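Local coordinates for putative cell surface protein (Streptococcus pyogenes, PDB 4OFQ) that probably acts as a surface adhesin of the antigen I/II family, its C-terminal region being built of beta sandwiches and carrying a bound calcium ion, at residues Thr235-Val240 / Tyr328-Asn333; Val33-Thr38 / Asn333-Lys338. All coordinates share one frame; numbering follows the deposited sequence.

Contact 1 of 2, residues Thr235-Val240 / Tyr328-Asn333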
ATOM      1  N   THR A 235      -4.263 -10.378   6.647  1.00 16.06           N
ATOM      2  CA  THR A 235      -4.796 -11.612   6.056  1.00 14.06           C
ATOM      3  C   THR A 235      -3.744 -12.722   5.903  1.00 16.72           C
ATOM      4  O   THR A 235      -4.082 -13.897   5.717  1.00 18.99           O
ATOM      5  CB  THR A 235      -5.514 -11.361   4.714  1.00 21.77           C
ATOM      6  OG1 THR A 235      -4.644 -10.669   3.815  1.00 26.50           O
ATOM      7  CG2 THR A 235      -6.762 -10.525   4.930  1.00 22.44           C
ATOM      8  N   GLU A 236      -2.472 -12.345   5.976  1.00 12.36           N
ATOM      9  CA  GLU A 236      -1.374 -13.318   5.879  1.00 11.79           C
ATOM     10  C   GLU A 236      -0.154 -12.845   6.660  1.00 15.43           C
ATOM     11  O   GLU A 236       0.204 -11.668   6.598  1.00 11.43           O
ATOM     12  CB  GLU A 236      -0.971 -13.528   4.421  1.00 12.26           C
ATOM     13  CG  GLU A 236       0.263 -14.434   4.235  1.00 15.53           C
ATOM     14  CD  GLU A 236       0.653 -14.610   2.781  1.00 20.16           C
ATOM     15  OE1 GLU A 236       0.783 -13.594   2.065  1.00 13.51           O
ATOM     16  OE2 GLU A 236       0.824 -15.775   2.350  1.00 18.91           O
ATOM     17  N   TYR A 237       0.475 -13.775   7.378  1.00 10.22           N
ATOM     18  CA  TYR A 237       1.726 -13.529   8.109  1.00  9.28           C
ATOM     19  C   TYR A 237       2.340 -14.921   8.238  1.00 15.84           C
ATOM     20  O   TYR A 237       1.976 -15.714   9.121  1.00 11.43           O
ATOM     21  CB  TYR A 237       1.464 -12.904   9.484  1.00 11.07           C
ATOM     22  CG  TYR A 237       2.678 -12.271  10.175  1.00  9.57           C
ATOM     23  CD1 TYR A 237       3.595 -13.048  10.901  1.00 11.48           C
ATOM     24  CD2 TYR A 237       2.879 -10.901  10.137  1.00  9.53           C
ATOM     25  CE1 TYR A 237       4.705 -12.463  11.548  1.00 13.24           C
ATOM     26  CE2 TYR A 237       3.976 -10.307  10.771  1.00  7.97           C
ATOM     27  CZ  TYR A 237       4.883 -11.087  11.474  1.00 10.19           C
ATOM     28  OH  TYR A 237       5.945 -10.462  12.111  1.00 10.24           O
ATOM     29  N   LYS A 238       3.242 -15.228   7.317  1.00 10.71           N
ATOM     30  CA  LYS A 238       3.743 -16.587   7.140  1.00 14.65           C
ATOM     31  C   LYS A 238       5.254 -16.592   6.968  1.00 14.46           C
ATOM     32  O   LYS A 238       5.793 -15.821   6.165  1.00 13.31           O
ATOM     33  CB  LYS A 238       3.076 -17.210   5.907  1.00 13.15           C
ATOM     34  CG  LYS A 238       3.533 -18.636   5.599  1.00 13.24           C
ATOM     35  CD  LYS A 238       2.668 -19.272   4.521  1.00 23.73           C
ATOM     36  CE  LYS A 238       2.936 -18.688   3.154  1.00 25.59           C
ATOM     37  NZ  LYS A 238       2.205 -19.483   2.107  1.00 29.27           N
ATOM     38  N   PHE A 239       5.927 -17.463   7.719  1.00  9.42           N
ATOM     39  CA  PHE A 239       7.368 -17.633   7.605  1.00 10.96           C
ATOM     40  C   PHE A 239       7.616 -18.798   6.662  1.00 10.06           C
ATOM     41  O   PHE A 239       7.021 -19.866   6.824  1.00 11.46           O
ATOM     42  CB  PHE A 239       7.982 -17.997   8.960  1.00 11.18           C
ATOM     43  CG  PHE A 239       7.781 -16.973  10.045  1.00 10.62           C
ATOM     44  CD1 PHE A 239       6.565 -16.865  10.703  1.00 12.18           C
ATOM     45  CD2 PHE A 239       8.835 -16.169  10.462  1.00  8.98           C
ATOM     46  CE1 PHE A 239       6.382 -15.948  11.727  1.00  8.97           C
ATOM     47  CE2 PHE A 239       8.663 -15.257  11.490  1.00 10.37           C
ATOM     48  CZ  PHE A 239       7.423 -15.146  12.126  1.00  7.49           C
ATOM     49  N   VAL A 240       8.510 -18.608   5.691  1.00  9.45           N
ATOM     50  CA  VAL A 240       8.915 -19.695   4.806  1.00  9.88           C
ATOM     51  C   VAL A 240      10.446 -19.853   4.823  1.00 13.60           C
ATOM     52  O   VAL A 240      11.192 -18.884   4.644  1.00  9.24           O
ATOM     53  CB  VAL A 240       8.423 -19.464   3.368  1.00 14.15           C
ATOM     54  CG1 VAL A 240       8.825 -20.629   2.490  1.00 18.85           C
ATOM     55  CG2 VAL A 240       6.910 -19.293   3.349  1.00 13.66           C
ATOM     56  N   TYR A 328      15.341 -16.728   5.172  1.00  7.39           N
ATOM     57  CA  TYR A 328      13.910 -16.992   5.213  1.00  7.94           C
ATOM     58  C   TYR A 328      13.157 -15.860   4.565  1.00 10.80           C
ATOM     59  O   TYR A 328      13.708 -14.778   4.361  1.00 10.33           O
ATOM     60  CB  TYR A 328      13.438 -17.261   6.648  1.00  6.08           C
ATOM     61  CG  TYR A 328      12.767 -16.108   7.355  1.00  5.86           C
ATOM     62  CD1 TYR A 328      13.513 -15.134   8.027  1.00  5.63           C
ATOM     63  CD2 TYR A 328      11.375 -16.008   7.378  1.00 10.36           C
ATOM     64  CE1 TYR A 328      12.872 -14.074   8.690  1.00 10.27           C
ATOM     65  CE2 TYR A 328      10.742 -14.972   8.016  1.00 10.86           C
ATOM     66  CZ  TYR A 328      11.476 -14.010   8.673  1.00  8.07           C
ATOM     67  OH  TYR A 328      10.805 -12.973   9.319  1.00 11.53           O
ATOM     68  N   THR A 329      11.902 -16.125   4.219  1.00  8.48           N
ATOM     69  CA  THR A 329      11.064 -15.113   3.609  1.00  8.71           C
ATOM     70  C   THR A 329       9.789 -15.026   4.415  1.00 11.12           C
ATOM     71  O   THR A 329       9.156 -16.045   4.696  1.00  8.97           O
ATOM     72  CB  THR A 329      10.712 -15.461   2.146  1.00  9.52           C
ATOM     73  OG1 THR A 329      11.903 -15.459   1.348  1.00 12.81           O
ATOM     74  CG2 THR A 329       9.756 -14.414   1.581  1.00 12.55           C
ATOM     75  N   LEU A 330       9.425 -13.809   4.804  1.00  9.46           N
ATOM     76  CA  LEU A 330       8.168 -13.582   5.492  1.00  7.01           C
ATOM     77  C   LEU A 330       7.183 -13.062   4.451  1.00 11.25           C
ATOM     78  O   LEU A 330       7.540 -12.252   3.601  1.00 11.32           O
ATOM     79  CB  LEU A 330       8.356 -12.535   6.596  1.00  8.07           C
ATOM     80  CG  LEU A 330       7.135 -12.271   7.467  1.00 10.17           C
ATOM     81  CD1 LEU A 330       6.815 -13.503   8.344  1.00 11.15           C
ATOM     82  CD2 LEU A 330       7.327 -11.000   8.316  1.00  6.79           C
ATOM     83  N   TYR A 331       5.952 -13.542   4.504  1.00  8.13           N
ATOM     84  CA  TYR A 331       4.904 -13.033   3.622  1.00  8.90           C
ATOM     85  C   TYR A 331       3.920 -12.288   4.501  1.00 13.76           C
ATOM     86  O   TYR A 331       3.312 -12.883   5.377  1.00 11.79           O
ATOM     87  CB  TYR A 331       4.216 -14.179   2.883  1.00  9.76           C
ATOM     88  CG  TYR A 331       5.097 -14.790   1.815  1.00 12.18           C
ATOM     89  CD1 TYR A 331       5.993 -15.802   2.126  1.00 16.12           C
ATOM     90  CD2 TYR A 331       5.050 -14.335   0.496  1.00 15.94           C
ATOM     91  CE1 TYR A 331       6.814 -16.359   1.155  1.00 17.57           C
ATOM     92  CE2 TYR A 331       5.864 -14.880  -0.472  1.00 16.60           C
ATOM     93  CZ  TYR A 331       6.740 -15.895  -0.139  1.00 21.72           C
ATOM     94  OH  TYR A 331       7.561 -16.439  -1.095  1.00 25.80           O
ATOM     95  N   VAL A 332       3.807 -10.977   4.307  1.00 10.77           N
ATOM     96  CA  VAL A 332       2.830 -10.190   5.058  1.00 10.18           C
ATOM     97  C   VAL A 332       1.812  -9.651   4.070  1.00 10.95           C
ATOM     98  O   VAL A 332       2.164  -8.822   3.228  1.00 10.44           O
ATOM     99  CB  VAL A 332       3.492  -8.983   5.755  1.00  9.81           C
ATOM    100  CG1 VAL A 332       2.453  -8.204   6.565  1.00  9.54           C
ATOM    101  CG2 VAL A 332       4.624  -9.449   6.650  1.00 16.67           C
ATOM    102  N   ASN A 333       0.563 -10.116   4.164  1.00 10.79           N
ATOM    103  CA  ASN A 333      -0.461  -9.737   3.194  1.00 15.27           C
ATOM    104  C   ASN A 333       0.042  -9.844   1.745  1.00 12.64           C
ATOM    105  O   ASN A 333      -0.114  -8.932   0.945  1.00 13.01           O
ATOM    106  CB  ASN A 333      -1.030  -8.335   3.495  1.00 14.40           C
ATOM    107  CG  ASN A 333      -1.967  -8.327   4.704  1.00 19.24           C
ATOM    108  OD1 ASN A 333      -2.057  -9.305   5.437  1.00 14.20           O
ATOM    109  ND2 ASN A 333      -2.674  -7.222   4.904  1.00 15.49           N
TER

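Contact 2 of 2, residues Val33-Thr38 / Asn333-Lys338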
ATOM      1  N   VAL A  33       0.511   1.996   4.300  1.00 12.97           N
ATOM      2  CA  VAL A  33       0.069   0.962   3.368  1.00 14.61           C
ATOM      3  C   VAL A  33       1.265   0.071   3.062  1.00 16.99           C
ATOM      4  O   VAL A  33       2.366   0.329   3.544  1.00 15.86           O
ATOM      5  CB  VAL A  33      -0.478   1.572   2.055  1.00 13.04           C
ATOM      6  CG1 VAL A  33      -1.676   2.463   2.350  1.00 12.84           C
ATOM      7  CG2 VAL A  33       0.639   2.366   1.318  1.00 10.54           C
ATOM      8  N   LEU A  34       1.045  -0.968   2.258  1.00 10.80           N
ATOM      9  CA  LEU A  34       2.069  -1.959   1.933  1.00 10.89           C
ATOM     10  C   LEU A  34       2.470  -1.838   0.455  1.00 12.65           C
ATOM     11  O   LEU A  34       1.726  -1.254  -0.336  1.00 14.10           O
ATOM     12  CB  LEU A  34       1.530  -3.369   2.248  1.00 14.02           C
ATOM     13  CG  LEU A  34       1.174  -3.568   3.726  1.00 15.27           C
ATOM     14  CD1 LEU A  34       0.490  -4.911   3.962  1.00 16.82           C
ATOM     15  CD2 LEU A  34       2.444  -3.468   4.562  1.00 13.29           C
ATOM     16  N   PRO A  35       3.654  -2.368   0.080  1.00 11.44           N
ATOM     17  CA  PRO A  35       4.147  -2.248  -1.299  1.00 14.22           C
ATOM     18  C   PRO A  35       3.144  -2.728  -2.370  1.00 11.52           C
ATOM     19  O   PRO A  35       3.019  -2.133  -3.454  1.00 11.98           O
ATOM     20  CB  PRO A  35       5.375  -3.151  -1.292  1.00 13.89           C
ATOM     21  CG  PRO A  35       5.901  -3.047   0.105  1.00 14.27           C
ATOM     22  CD  PRO A  35       4.677  -2.940   0.979  1.00 11.30           C
ATOM     23  N   ASN A  36       2.442  -3.813  -2.071  1.00 11.40           N
ATOM     24  CA  ASN A  36       1.486  -4.368  -3.025  1.00 13.41           C
ATOM     25  C   ASN A  36       0.057  -3.842  -2.857  1.00  9.33           C
ATOM     26  O   ASN A  36      -0.868  -4.383  -3.458  1.00 11.06           O
ATOM     27  CB  ASN A  36       1.520  -5.913  -2.992  1.00 11.04           C
ATOM     28  CG  ASN A  36       0.956  -6.498  -1.687  1.00 10.52           C
ATOM     29  OD1 ASN A  36       0.408  -5.778  -0.844  1.00 10.22           O
ATOM     30  ND2 ASN A  36       1.080  -7.818  -1.528  1.00 11.59           N
ATOM     31  N   SER A  37      -0.128  -2.819  -2.021  1.00 10.75           N
ATOM     32  CA  SER A  37      -1.465  -2.247  -1.774  1.00  9.19           C
ATOM     33  C   SER A  37      -2.073  -1.624  -3.027  1.00 12.51           C
ATOM     34  O   SER A  37      -1.360  -1.085  -3.874  1.00 14.74           O
ATOM     35  CB  SER A  37      -1.424  -1.176  -0.667  1.00  9.40           C
ATOM     36  OG  SER A  37      -1.066  -1.744   0.593  1.00 19.27           O
ATOM     37  N   THR A  38      -3.392  -1.708  -3.138  1.00  8.76           N
ATOM     38  CA  THR A  38      -4.117  -0.965  -4.165  1.00  9.95           C
ATOM     39  C   THR A  38      -4.619   0.271  -3.469  1.00 11.80           C
ATOM     40  O   THR A  38      -5.242   0.162  -2.421  1.00 11.90           O
ATOM     41  CB  THR A  38      -5.325  -1.763  -4.682  1.00  8.63           C
ATOM     42  OG1 THR A  38      -4.867  -2.991  -5.266  1.00 11.71           O
ATOM     43  CG2 THR A  38      -6.102  -0.953  -5.732  1.00  8.44           C
ATOM     44  N   ASN A 333       0.563 -10.116   4.164  1.00 10.79           N
ATOM     45  CA  ASN A 333      -0.461  -9.737   3.194  1.00 15.27           C
ATOM     46  C   ASN A 333       0.042  -9.844   1.745  1.00 12.64           C
ATOM     47  O   ASN A 333      -0.114  -8.932   0.945  1.00 13.01           O
ATOM     48  CB  ASN A 333      -1.030  -8.335   3.495  1.00 14.40           C
ATOM     49  CG  ASN A 333      -1.967  -8.327   4.704  1.00 19.24           C
ATOM     50  OD1 ASN A 333      -2.057  -9.305   5.437  1.00 14.20           O
ATOM     51  ND2 ASN A 333      -2.674  -7.222   4.904  1.00 15.49           N
ATOM     52  N   GLY A 334       0.683 -10.962   1.430  1.00 13.16           N
ATOM     53  CA  GLY A 334       1.141 -11.205   0.078  1.00 13.72           C
ATOM     54  C   GLY A 334       2.461 -10.557  -0.316  1.00 12.77           C
ATOM     55  O   GLY A 334       2.955 -10.816  -1.417  1.00 14.66           O
ATOM     56  N   ASN A 335       3.031  -9.727   0.560  1.00 11.47           N
ATOM     57  CA  ASN A 335       4.327  -9.100   0.277  1.00 16.87           C
ATOM     58  C   ASN A 335       5.449  -9.992   0.775  1.00 11.11           C
ATOM     59  O   ASN A 335       5.524 -10.269   1.964  1.00  9.58           O
ATOM     60  CB  ASN A 335       4.452  -7.740   0.974  1.00 10.90           C
ATOM     61  CG  ASN A 335       3.411  -6.740   0.501  1.00 12.55           C
ATOM     62  OD1 ASN A 335       3.606  -6.049  -0.504  1.00 13.81           O
ATOM     63  ND2 ASN A 335       2.307  -6.652   1.225  1.00 11.92           N
ATOM     64  N   PRO A 336       6.315 -10.458  -0.129  1.00 11.35           N
ATOM     65  CA  PRO A 336       7.451 -11.261   0.338  1.00 12.69           C
ATOM     66  C   PRO A 336       8.562 -10.368   0.862  1.00 15.46           C
ATOM     67  O   PRO A 336       8.918  -9.387   0.195  1.00 13.92           O
ATOM     68  CB  PRO A 336       7.915 -11.985  -0.931  1.00 15.97           C
ATOM     69  CG  PRO A 336       7.489 -11.102  -2.051  1.00 24.58           C
ATOM     70  CD  PRO A 336       6.221 -10.415  -1.598  1.00 15.90           C
ATOM     71  N   VAL A 337       9.089 -10.698   2.041  1.00 11.07           N
ATOM     72  CA  VAL A 337      10.178  -9.940   2.635  1.00 12.13           C
ATOM     73  C   VAL A 337      11.301 -10.938   2.872  1.00 14.06           C
ATOM     74  O   VAL A 337      11.170 -11.851   3.697  1.00 12.10           O
ATOM     75  CB  VAL A 337       9.751  -9.276   3.975  1.00 11.32           C
ATOM     76  CG1 VAL A 337      10.736  -8.176   4.368  1.00 10.46           C
ATOM     77  CG2 VAL A 337       8.331  -8.673   3.845  1.00  9.09           C
ATOM     78  N   LYS A 338      12.391 -10.792   2.125  1.00 12.09           N
ATOM     79  CA  LYS A 338      13.501 -11.733   2.237  1.00 14.84           C
ATOM     80  C   LYS A 338      14.514 -11.292   3.288  1.00 12.02           C
ATOM     81  O   LYS A 338      14.955 -10.142   3.291  1.00 10.56           O
ATOM     82  CB  LYS A 338      14.186 -11.919   0.883  1.00 19.27           C
ATOM     83  CG  LYS A 338      15.372 -12.868   0.932  1.00 25.72           C
ATOM     84  CD  LYS A 338      16.057 -12.966  -0.424  1.00 32.99           C
ATOM     85  CE  LYS A 338      15.153 -13.628  -1.445  1.00 45.27           C
ATOM     86  NZ  LYS A 338      15.826 -13.747  -2.769  1.00 53.62           N
TER
HETATM   87  O   HOH W   1       3.336  -8.720  -3.714  1.00 19.79           O

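Contact 1 of 2, residues Thr235-Val240 / Tyr328-Asn333
Y237-V240 and T329-V332 pair as antiparallel strands, their axes approaching to 4.7 Å at 164°, with K238-Y331 and V240-T329 as hydrogen-bonded pairs and Y237-V332 and F239-L330 as non-hydrogen-bonded ones. They belong to one sheet of the second beta-sandwich domain of this C-terminal fragment. The side chains of Y237, F239, L330 and V332 share the buried face. There the L330 side chain swings its CG away from the backbone N (chi1 -176°), which brings CD1 to 3.8 Å from the centroid of the F239 ring, almost exactly on the ring normal, a CH-pi contact. The same methyl lies over a face of the Y237 ring, 4.0 Å from its CE1, and L330 CD2 is 4.0 Å from Y237 CZ. F239 also meets Y328; their planes are only 23° apart but slid so far that they barely overlap, and CD2 of F239 approaches CE2 of Y328. Strand 216-222 packs against this pair through L221. On the other face, CG2 of V240 is 3.7 Å from CE1 of Y331, while E236, whose OE1 accepts G334 N, runs extended past CB of Y331. At the strand end N333 N still donates to E236 O (2.9 Å), but E236 N turns to N333 OD1 (3.1 Å) instead of N333 O, which N36 engages; T235 N reaches that OD1 at 2.7 Å from the same face of the amide.

Contact 2 of 2, residues Val33-Thr38 / Asn333-Lys338
N36 and N335 reach toward each other from opposite directions, joining a type I turn, L34-S37, to the start of strand 335-338; the turn belongs to the first domain and the strand to the second, so this is an interdomain contact. From the turn, CB of N36 lies 3.2 Å from OD1 of N335. At chi1 69° N36 CG stands between the backbone N and the carbonyl carbon, which carries the amide across to N335, the two amide planes being 43° apart; CG comes to 2.9 Å from N335 OD1, a close carbon-oxygen approach and not a bond. N36 OD1 receives only a weak bond from N335 ND2, which also donates to V332 O. N36 ND2 goes further, giving a nearly straight bond (173°) to N333 O, 3.0 Å away and within the amide plane of N36. That nitrogen also donates to a water that in turn donates to G334 O. In return, N335 OD1 accepts N36 N at 3.0 Å on a lone pair, with CB of P35 3.5 Å from the same oxygen. L34 adds van der Waals contact: CD1 lies 3.8 Å from CB of N333, and CB lies against the N335 amide nitrogen. Within the turn, S37 OG accepts L34 N. One straight, one bent and one weak hydrogen bond thus join turn and strand, all between neutral amide groups, with no salt bridge.

In the fold
From the N terminus, the chain passes through the turn at V33-T38 early in the first domain, completes that domain, and crosses into the second. There T235-V240 supplies the first half of contact 1, and after 87 intervening residues the chain returns as Y328-N333 to close it. N333-K338 follows directly and closes contact 2 back to the turn, so the loop of contact 1 lies wholly within the much longer one of contact 2. N333 is common to both, and a backbone hydrogen bond from V337 N to L330 O joins strands 323-332 and 335-338. Contact 1 thus binds strands inside the second domain, while contact 2 ties the hairpin of that sheet to the first.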